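Local coordinates for protein Gp26 (Listeria phage P40, PDB 4JZ5) that probably cleaves the glycan backbone of Listeria peptidoglycan as the catalytic domain of a glycosyl hydrolase family 25 phage endolysin, at residues H80-E85 with L114-E119; A172-D177 with Y194-R199; L24-S29 with E42-V47. One frame throughout, in Å; residues are numbered along the deposited sequence.

All three contacts draw on the curled sheet of one barrel-like domain. Contacts 1 and 3 are largely buried and join parallel neighbouring strands: contact 3 pairs strand 25-28 with the start of strand 46-53, which also neighbours strand 76-81 of contact 1. Their centres lie about 20 Å apart, on opposite sides of the chain's centre. Contact 3 is almost wholly aliphatic, whereas contact 1 has an apolar layer on one face and acidic side chains beside a tyrosine on the other. Contact 2 is only partly buried and relies on a carboxylate gripping a chain corner. It touches contact 3 where Tyr194 packs on Leu24.

Contact 1 (H80-E85 with L114-E119); sequences HYALFE and LFLDYE
The methyl group of Ala82 is the small knob of this contact, lodged between Leu116 and Tyr118: its CB lies 3.6 Å from Leu116 CD1 and equally 3.6 Å from Tyr118 CD1. Phe84 extends the same apolar patch. With CG held between the backbone N and the carbonyl carbon (chi1 45°), its ring is turned toward the partner segment, and Phe84 CZ reaches 3.5 Å from Tyr118 CE1. The two rings meet obliquely, their planes inclined by 31°, while the adjoining atom Phe84 CE2 lies 4.1 Å from Leu116 CD1. Behind this filling, His80 and Tyr81 run parallel to Leu116 and Asp117 as adjoining strands of the beta-alpha-beta unit formed by strand 76-81, helix 87-106 and strand 114-117. The bonds His80 N to Phe115 O and Ala82 N to Asp117 O frame the pairing. Asp117-Tyr118-Glu119, at the C-terminal end of its strand, matches the DXE motif of family 25 active sites. On this acidic side the Tyr81 ring meets both carboxylates obliquely: CE2 comes 3.5 Å from Glu119 OE1 and CD2 3.7 Å from Asp117 OD2. Glu119 crosses the phenol end at about a right angle, its CG 3.6 Å from Tyr81 OH. That oxygen is hydrogen-bonded to Glu120 and also accepts a hydrogen bond from a water that donates in turn to Glu119 OE2.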
loop_
_atom_site.group_PDB
_atom_site.type_symbol
_atom_site.label_atom_id
_atom_site.label_comp_id
_atom_site.label_asym_id
_atom_site.label_seq_id
_atom_site.Cartn_x
_atom_site.Cartn_y
_atom_site.Cartn_z
ATOM N N HIS A 80 -4.649 -0.402 3.506
ATOM C CA HIS A 80 -5.895 -1.016 3.929
ATOM C C HIS A 80 -6.630 -1.600 2.736
ATOM O O HIS A 80 -6.836 -0.900 1.744
ATOM C CB HIS A 80 -6.794 0.052 4.553
ATOM C CG HIS A 80 -8.138 -0.467 4.931
ATOM N ND1 HIS A 80 -9.300 -0.258 4.217
ATOM C CD2 HIS A 80 -8.464 -1.245 5.980
ATOM C CE1 HIS A 80 -10.293 -0.877 4.845
ATOM N NE2 HIS A 80 -9.804 -1.486 5.908
ATOM N N TYR A 81 -7.031 -2.869 2.828
ATOM C CA TYR A 81 -7.803 -3.516 1.778
ATOM C C TYR A 81 -9.282 -3.228 2.013
ATOM O O TYR A 81 -9.893 -3.728 2.968
ATOM C CB TYR A 81 -7.541 -5.033 1.742
ATOM C CG TYR A 81 -8.180 -5.668 0.533
ATOM C CD1 TYR A 81 -9.519 -6.030 0.540
ATOM C CD2 TYR A 81 -7.468 -5.833 -0.643
ATOM C CE1 TYR A 81 -10.114 -6.585 -0.575
ATOM C CE2 TYR A 81 -8.062 -6.398 -1.768
ATOM C CZ TYR A 81 -9.386 -6.742 -1.726
ATOM O OH TYR A 81 -9.981 -7.290 -2.843
ATOM N N ALA A 82 -9.849 -2.393 1.157
ATOM C CA ALA A 82 -11.202 -1.887 1.355
ATOM C C ALA A 82 -12.302 -2.887 1.031
ATOM O O ALA A 82 -12.248 -3.564 0.003
ATOM C CB ALA A 82 -11.406 -0.665 0.500
ATOM N N LEU A 83 -13.312 -2.913 1.893
ATOM C CA LEU A 83 -14.506 -3.736 1.721
ATOM C C LEU A 83 -15.762 -2.955 2.121
ATOM O O LEU A 83 -16.787 -3.540 2.451
ATOM C CB LEU A 83 -14.396 -4.995 2.576
ATOM C CG LEU A 83 -13.300 -5.957 2.113
ATOM C CD1 LEU A 83 -13.039 -7.039 3.148
ATOM C CD2 LEU A 83 -13.646 -6.577 0.774
ATOM N N PHE A 84 -15.709 -1.626 2.071
ATOM C CA PHE A 84 -16.746 -0.852 2.740
ATOM C C PHE A 84 -18.084 -0.814 2.010
ATOM O O PHE A 84 -18.161 -0.833 0.781
ATOM C CB PHE A 84 -16.268 0.557 3.148
ATOM C CG PHE A 84 -15.493 1.321 2.097
ATOM C CD1 PHE A 84 -16.110 1.814 0.956
ATOM C CD2 PHE A 84 -14.162 1.614 2.292
ATOM C CE1 PHE A 84 -15.393 2.559 0.029
ATOM C CE2 PHE A 84 -13.452 2.380 1.375
ATOM C CZ PHE A 84 -14.063 2.848 0.245
ATOM N N GLU A 85 -19.142 -0.752 2.805
ATOM C CA GLU A 85 -20.508 -0.790 2.297
ATOM C C GLU A 85 -21.063 0.582 1.921
ATOM O O GLU A 85 -22.137 0.660 1.326
ATOM C CB GLU A 85 -21.431 -1.444 3.339
ATOM C CG GLU A 85 -21.115 -2.924 3.570
ATOM C CD GLU A 85 -22.099 -3.643 4.464
ATOM O OE1 GLU A 85 -23.034 -2.996 4.991
ATOM O OE2 GLU A 85 -21.960 -4.892 4.609
ATOM N N LEU A 114 0.282 6.167 4.150
ATOM C CA LEU A 114 -0.851 5.267 4.248
ATOM C C LEU A 114 -1.537 5.180 2.894
ATOM O O LEU A 114 -1.417 6.083 2.075
ATOM C CB LEU A 114 -1.844 5.775 5.300
ATOM C CG LEU A 114 -1.262 6.022 6.695
ATOM C CD1 LEU A 114 -2.271 6.749 7.555
ATOM C CD2 LEU A 114 -0.841 4.728 7.377
ATOM N N PHE A 115 -2.251 4.076 2.655
ATOM C CA PHE A 115 -2.915 3.861 1.374
ATOM C C PHE A 115 -4.264 3.185 1.521
ATOM O O PHE A 115 -4.454 2.299 2.352
ATOM C CB PHE A 115 -2.068 2.953 0.480
ATOM C CG PHE A 115 -0.804 3.578 0.005
ATOM C CD1 PHE A 115 -0.802 4.344 -1.145
ATOM C CD2 PHE A 115 0.379 3.395 0.672
ATOM C CE1 PHE A 115 0.359 4.924 -1.614
ATOM C CE2 PHE A 115 1.543 3.986 0.203
ATOM C CZ PHE A 115 1.518 4.748 -0.932
ATOM N N LEU A 116 -5.186 3.609 0.660
ATOM C CA LEU A 116 -6.424 2.908 0.401
ATOM C C LEU A 116 -6.218 1.994 -0.812
ATOM O O LEU A 116 -5.927 2.479 -1.912
ATOM C CB LEU A 116 -7.527 3.916 0.090
ATOM C CG LEU A 116 -8.858 3.348 -0.380
ATOM C CD1 LEU A 116 -9.411 2.365 0.626
ATOM C CD2 LEU A 116 -9.863 4.464 -0.619
ATOM N N ASP A 117 -6.376 0.687 -0.613
ATOM C CA ASP A 117 -6.345 -0.313 -1.688
ATOM C C ASP A 117 -7.788 -0.626 -2.045
ATOM O O ASP A 117 -8.524 -1.241 -1.245
ATOM C CB ASP A 117 -5.600 -1.545 -1.145
ATOM C CG ASP A 117 -5.608 -2.745 -2.068
ATOM O OD1 ASP A 117 -6.451 -2.836 -2.962
ATOM O OD2 ASP A 117 -4.763 -3.640 -1.861
ATOM N N TYR A 118 -8.227 -0.129 -3.202
ATOM C CA TYR A 118 -9.633 -0.212 -3.583
ATOM C C TYR A 118 -9.722 -0.935 -4.904
ATOM O O TYR A 118 -9.495 -0.313 -5.957
ATOM C CB TYR A 118 -10.309 1.173 -3.686
ATOM C CG TYR A 118 -11.808 1.014 -3.674
ATOM C CD1 TYR A 118 -12.502 0.916 -2.488
ATOM C CD2 TYR A 118 -12.521 0.868 -4.845
ATOM C CE1 TYR A 118 -13.865 0.699 -2.467
ATOM C CE2 TYR A 118 -13.885 0.656 -4.833
ATOM C CZ TYR A 118 -14.549 0.550 -3.649
ATOM O OH TYR A 118 -15.907 0.325 -3.668
ATOM N N GLU A 119 -10.028 -2.231 -4.859
ATOM C CA GLU A 119 -9.983 -3.041 -6.069
ATOM C C GLU A 119 -11.169 -3.996 -6.218
ATOM O O GLU A 119 -11.184 -4.833 -7.121
ATOM C CB GLU A 119 -8.662 -3.793 -6.115
ATOM C CG GLU A 119 -8.489 -4.812 -5.022
ATOM C CD GLU A 119 -7.081 -5.438 -5.023
ATOM O OE1 GLU A 119 -6.172 -4.979 -4.316
ATOM O OE2 GLU A 119 -6.872 -6.442 -5.738
HETATM O O HOH W 1 -8.871 -8.698 -5.013
HETATM O O HOH W 2 -10.374 -3.383 -2.180
HETATM O O HOH W 3 -16.596 -1.095 -1.442
#

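Contact 2 (A172-D177 with Y194-R199); sequences ARYGVD and YTSKGR
The Tyr174 ring lies with one face against the backbone at the Thr195-Ser196 peptide. Ser196 N stands 4.0 Å above that face, over the ring centre, and Thr195 C is displaced toward the rim. Farther along the ring, Ser196 CB comes 3.7 Å from Tyr174 CE2. The second flat group, the carboxylate of Asp177, is gripped by three donors. Its OD1 receives Ser196 N at 2.7 Å on the syn lone pair, in a fairly straight bond (162° at the hydrogen), and also Thr195 OG1 at 2.6 Å, nearly in line with the C-O bond. The other oxygen, OD2, takes Ser196 OG at 2.7 Å, again through its syn lone pair. Because Ser196 OG sits between its backbone N and carbonyl carbon (chi1 70°), the hydroxyl and the amide of one residue can clasp both oxygens together, which should fix the carboxylate's rotation.

Thr195 OG1 is a relay: while donating to Asp177 it accepts Lys197 N at 3.0 Å, closing an ST turn, and also Gly179 N. Asp177 is brought into place by the type II' turn from Tyr174 to Asp177, closed by Asp177 N on Tyr174 O, with Gly175 at a positive phi. Where that loop starts, the backbones touch through a CA-H...O contact of 3.3 Å from Tyr174 CA to Tyr194 O.

The acid therefore braces the corner at Ser196, where the chain passes from strand 191-195 into strand 197-200. Strand 169-172 leads into the Tyr174 loop alongside strand 191-195, whose other neighbour, strand 206-211, packs against Tyr194, Thr195 and Ser196; strand 147-152 meets the Tyr174 side chain through Tyr150.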
loop_
_atom_site.group_PDB
_atom_site.type_symbol
_atom_site.label_atom_id
_atom_site.label_comp_id
_atom_site.label_asym_id
_atom_site.label_seq_id
_atom_site.Cartn_x
_atom_site.Cartn_y
_atom_site.Cartn_z
ATOM N N ALA A 172 -1.274 -0.741 -10.375
ATOM C CA ALA A 172 -0.792 -2.071 -10.722
ATOM C C ALA A 172 -0.997 -2.391 -12.191
ATOM O O ALA A 172 -2.069 -2.152 -12.754
ATOM C CB ALA A 172 -1.477 -3.115 -9.870
ATOM N N ARG A 173 0.038 -2.968 -12.787
ATOM C CA ARG A 173 -0.052 -3.542 -14.129
ATOM C C ARG A 173 1.079 -4.537 -14.261
ATOM O O ARG A 173 2.244 -4.151 -14.159
ATOM C CB ARG A 173 0.058 -2.476 -15.214
ATOM C CG ARG A 173 -0.108 -3.025 -16.640
ATOM C CD ARG A 173 -1.497 -3.610 -16.859
ATOM N NE ARG A 173 -1.657 -4.171 -18.199
ATOM C CZ ARG A 173 -1.972 -3.472 -19.289
ATOM N NH1 ARG A 173 -2.176 -2.165 -19.234
ATOM N NH2 ARG A 173 -2.080 -4.091 -20.456
ATOM N N TYR A 174 0.751 -5.808 -14.467
ATOM C CA TYR A 174 1.740 -6.880 -14.342
ATOM C C TYR A 174 2.265 -7.433 -15.659
ATOM O O TYR A 174 3.319 -8.066 -15.659
ATOM C CB TYR A 174 1.163 -8.057 -13.565
ATOM C CG TYR A 174 0.672 -7.768 -12.171
ATOM C CD1 TYR A 174 1.104 -6.659 -11.450
ATOM C CD2 TYR A 174 -0.232 -8.624 -11.560
ATOM C CE1 TYR A 174 0.646 -6.426 -10.169
ATOM C CE2 TYR A 174 -0.679 -8.395 -10.283
ATOM C CZ TYR A 174 -0.251 -7.292 -9.596
ATOM O OH TYR A 174 -0.735 -7.108 -8.316
ATOM N N GLY A 175 1.555 -7.245 -16.763
ATOM C CA GLY A 175 1.991 -7.861 -18.003
ATOM C C GLY A 175 2.094 -9.371 -17.869
ATOM O O GLY A 175 1.158 -10.013 -17.397
ATOM N N VAL A 176 3.233 -9.937 -18.263
ATOM C CA VAL A 176 3.444 -11.381 -18.154
ATOM C C VAL A 176 3.530 -11.863 -16.709
ATOM O O VAL A 176 3.448 -13.063 -16.458
ATOM C CB VAL A 176 4.716 -11.860 -18.885
ATOM C CG1 VAL A 176 4.552 -11.705 -20.388
ATOM C CG2 VAL A 176 5.956 -11.147 -18.382
ATOM N N ASP A 177 3.701 -10.927 -15.777
ATOM C CA ASP A 177 3.753 -11.216 -14.345
ATOM C C ASP A 177 4.815 -12.265 -14.039
ATOM O O ASP A 177 4.521 -13.330 -13.486
ATOM C CB ASP A 177 2.390 -11.649 -13.806
ATOM C CG ASP A 177 2.241 -11.372 -12.312
ATOM O OD1 ASP A 177 3.134 -10.732 -11.721
ATOM O OD2 ASP A 177 1.225 -11.806 -11.734
ATOM N N TYR A 194 4.504 -3.809 -10.493
ATOM C CA TYR A 194 4.773 -4.390 -11.798
ATOM C C TYR A 194 4.705 -5.913 -11.847
ATOM O O TYR A 194 4.695 -6.499 -12.927
ATOM C CB TYR A 194 6.106 -3.891 -12.352
ATOM C CG TYR A 194 7.340 -4.215 -11.541
ATOM C CD1 TYR A 194 7.935 -5.463 -11.620
ATOM C CD2 TYR A 194 7.939 -3.254 -10.734
ATOM C CE1 TYR A 194 9.066 -5.747 -10.910
ATOM C CE2 TYR A 194 9.085 -3.536 -10.026
ATOM C CZ TYR A 194 9.654 -4.778 -10.124
ATOM O OH TYR A 194 10.804 -5.036 -9.412
ATOM N N THR A 195 4.648 -6.562 -10.690
ATOM C CA THR A 195 4.483 -8.004 -10.638
ATOM C C THR A 195 3.941 -8.413 -9.280
ATOM O O THR A 195 4.149 -7.700 -8.286
ATOM C CB THR A 195 5.832 -8.737 -10.908
ATOM O OG1 THR A 195 5.622 -10.143 -11.048
ATOM C CG2 THR A 195 6.839 -8.498 -9.802
ATOM N N SER A 196 3.259 -9.555 -9.259
ATOM C CA SER A 196 2.855 -10.210 -8.023
ATOM C C SER A 196 3.719 -11.442 -7.757
ATOM O O SER A 196 3.490 -12.152 -6.771
ATOM C CB SER A 196 1.387 -10.627 -8.090
ATOM O OG SER A 196 1.171 -11.696 -9.010
ATOM N N LYS A 197 4.713 -11.686 -8.610
ATOM C CA LYS A 197 5.488 -12.925 -8.553
ATOM C C LYS A 197 6.973 -12.639 -8.415
ATOM O O LYS A 197 7.814 -13.367 -8.946
ATOM C CB LYS A 197 5.228 -13.774 -9.802
ATOM C CG LYS A 197 3.778 -14.130 -10.006
ATOM C CD LYS A 197 3.187 -14.910 -8.858
ATOM C CE LYS A 197 1.755 -15.329 -9.189
ATOM N NZ LYS A 197 1.089 -16.056 -8.078
ATOM N N GLY A 198 7.292 -11.586 -7.673
ATOM C CA GLY A 198 8.675 -11.283 -7.392
ATOM C C GLY A 198 9.383 -12.392 -6.649
ATOM O O GLY A 198 8.767 -13.166 -5.902
ATOM N N ARG A 199 10.690 -12.430 -6.846
ATOM C CA ARG A 199 11.545 -13.356 -6.143
ATOM C C ARG A 199 12.688 -12.589 -5.518
ATOM O O ARG A 199 13.509 -11.973 -6.208
ATOM C CB ARG A 199 12.082 -14.407 -7.087
ATOM C CG ARG A 199 12.695 -15.575 -6.358
ATOM C CD ARG A 199 13.349 -16.517 -7.339
ATOM N NE ARG A 199 14.467 -15.874 -8.025
ATOM C CZ ARG A 199 15.712 -15.824 -7.556
ATOM N NH1 ARG A 199 16.021 -16.386 -6.393
ATOM N NH2 ARG A 199 16.656 -15.210 -8.255
HETATM O O HOH W 4 4.787 -5.076 -15.429
#

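Contact 3 (L24-S29 with E42-V47); sequences LVLDIS and EDVGFV
Leu24 and Leu26 bond to the partner backbone in parallel fashion, Gly45 N giving to Leu24 O at 2.8 Å and Leu26 N to Phe46 O at 3.1 Å. Between these bonds the chain at Gly45 departs from strand shape, and Phe46 N, 4.1 Å from Leu24 O, is buried without a partner in the model. Val44 CG2 is the apolar wedge here: it touches Leu24 CD2 and Leu26 CD1, each at 3.9 Å, the latter side chain crossing it at about a right angle. Leu26, with CG anti to its carbonyl carbon (chi1 -58°), reaches Val44 in this way and also packs on Met209 of strand 206-211. The pairing sets the first strand of the barrel-like sheet, 25-28, beside the second, 46-53, through a connection that contains no helix. On the other face Val25 and Phe46 run alongside each other in a common direction, with Val25 CG2 4.0 Å from Phe46 CB; the Phe46 ring leads off toward Pro75 and Thr112. Back on the Leu26 face, Val47 CG1 meets Ile28 CG1 at 3.9 Å, and helix 62-72 covers this pair, His65 resting on Ile28 and Leu69 on Val47.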
loop_
_atom_site.group_PDB
_atom_site.type_symbol
_atom_site.label_atom_id
_atom_site.label_comp_id
_atom_site.label_asym_id
_atom_site.label_seq_id
_atom_site.Cartn_x
_atom_site.Cartn_y
_atom_site.Cartn_z
ATOM N N LEU A 24 13.426 -0.292 -5.935
ATOM C CA LEU A 24 12.585 -1.418 -5.559
ATOM C C LEU A 24 11.833 -1.114 -4.270
ATOM O O LEU A 24 12.434 -0.827 -3.229
ATOM C CB LEU A 24 13.435 -2.662 -5.363
ATOM C CG LEU A 24 12.666 -3.910 -4.918
ATOM C CD1 LEU A 24 11.574 -4.273 -5.912
ATOM C CD2 LEU A 24 13.643 -5.062 -4.739
ATOM N N VAL A 25 10.511 -1.171 -4.354
ATOM C CA VAL A 25 9.624 -1.019 -3.216
ATOM C C VAL A 25 8.783 -2.291 -3.138
ATOM O O VAL A 25 8.276 -2.755 -4.151
ATOM C CB VAL A 25 8.717 0.227 -3.414
ATOM C CG1 VAL A 25 7.596 0.255 -2.379
ATOM C CG2 VAL A 25 9.565 1.504 -3.385
ATOM N N LEU A 26 8.671 -2.883 -1.953
ATOM C CA LEU A 26 7.843 -4.072 -1.783
ATOM C C LEU A 26 6.539 -3.733 -1.104
ATOM O O LEU A 26 6.456 -2.755 -0.368
ATOM C CB LEU A 26 8.556 -5.107 -0.913
ATOM C CG LEU A 26 9.910 -5.600 -1.388
ATOM C CD1 LEU A 26 10.436 -6.659 -0.439
ATOM C CD2 LEU A 26 9.831 -6.104 -2.817
ATOM N N ASP A 27 5.527 -4.563 -1.315
ATOM C CA ASP A 27 4.392 -4.578 -0.408
ATOM C C ASP A 27 4.170 -6.008 0.051
ATOM O O ASP A 27 4.323 -6.948 -0.732
ATOM C CB ASP A 27 3.135 -3.927 -1.015
ATOM C CG ASP A 27 2.655 -4.597 -2.266
ATOM O OD1 ASP A 27 3.076 -4.192 -3.358
ATOM O OD2 ASP A 27 1.800 -5.504 -2.132
ATOM N N ILE A 28 3.869 -6.165 1.337
ATOM C CA ILE A 28 3.747 -7.462 1.985
ATOM C C ILE A 28 2.532 -7.477 2.903
ATOM O O ILE A 28 1.973 -6.436 3.279
ATOM C CB ILE A 28 5.031 -7.850 2.761
ATOM C CG1 ILE A 28 5.316 -6.844 3.879
ATOM C CG2 ILE A 28 6.203 -7.962 1.813
ATOM C CD1 ILE A 28 6.498 -7.224 4.766
ATOM N N SER A 29 2.146 -8.691 3.270
ATOM C CA SER A 29 0.974 -8.931 4.083
ATOM C C SER A 29 1.148 -10.266 4.791
ATOM O O SER A 29 2.244 -10.817 4.860
ATOM C CB SER A 29 -0.281 -8.981 3.210
ATOM O OG SER A 29 -0.283 -10.158 2.421
ATOM N N GLU A 42 19.594 -4.164 1.549
ATOM C CA GLU A 42 20.492 -3.873 0.444
ATOM C C GLU A 42 19.781 -3.243 -0.749
ATOM O O GLU A 42 20.268 -2.257 -1.311
ATOM C CB GLU A 42 21.213 -5.146 0.004
ATOM C CG GLU A 42 22.246 -4.905 -1.079
ATOM C CD GLU A 42 23.083 -6.130 -1.376
ATOM O OE1 GLU A 42 24.048 -6.003 -2.157
ATOM O OE2 GLU A 42 22.776 -7.214 -0.835
ATOM N N ASP A 43 18.655 -3.819 -1.153
ATOM C CA ASP A 43 18.028 -3.442 -2.423
ATOM C C ASP A 43 16.685 -2.732 -2.314
ATOM O O ASP A 43 16.250 -2.118 -3.286
ATOM C CB ASP A 43 17.816 -4.676 -3.310
ATOM C CG ASP A 43 19.114 -5.307 -3.770
ATOM O OD1 ASP A 43 20.132 -4.602 -3.804
ATOM O OD2 ASP A 43 19.095 -6.507 -4.113
ATOM N N VAL A 44 16.029 -2.832 -1.169
ATOM C CA VAL A 44 14.658 -2.353 -1.041
ATOM C C VAL A 44 14.641 -0.991 -0.384
ATOM O O VAL A 44 15.216 -0.815 0.690
ATOM C CB VAL A 44 13.814 -3.333 -0.220
ATOM C CG1 VAL A 44 12.408 -2.781 -0.003
ATOM C CG2 VAL A 44 13.761 -4.700 -0.898
ATOM N N GLY A 45 13.987 -0.017 -1.021
ATOM C CA GLY A 45 13.958 1.338 -0.495
ATOM C C GLY A 45 12.816 1.672 0.449
ATOM O O GLY A 45 12.897 2.634 1.208
ATOM N N PHE A 46 11.728 0.914 0.360
ATOM C CA PHE A 46 10.524 1.167 1.141
ATOM C C PHE A 46 9.670 -0.095 1.092
ATOM O O PHE A 46 9.721 -0.851 0.125
ATOM C CB PHE A 46 9.737 2.332 0.523
ATOM C CG PHE A 46 8.655 2.903 1.404
ATOM C CD1 PHE A 46 8.986 3.776 2.425
ATOM C CD2 PHE A 46 7.323 2.618 1.203
ATOM C CE1 PHE A 46 8.007 4.332 3.249
ATOM C CE2 PHE A 46 6.343 3.186 2.024
ATOM C CZ PHE A 46 6.690 4.049 3.035
ATOM N N VAL A 47 8.884 -0.313 2.133
ATOM C CA VAL A 47 7.950 -1.430 2.191
ATOM C C VAL A 47 6.585 -0.913 2.621
ATOM O O VAL A 47 6.490 -0.120 3.550
ATOM C CB VAL A 47 8.432 -2.520 3.173
ATOM C CG1 VAL A 47 7.428 -3.668 3.274
ATOM C CG2 VAL A 47 9.795 -3.049 2.754
HETATM O O HOH W 5 15.334 0.492 -3.931
#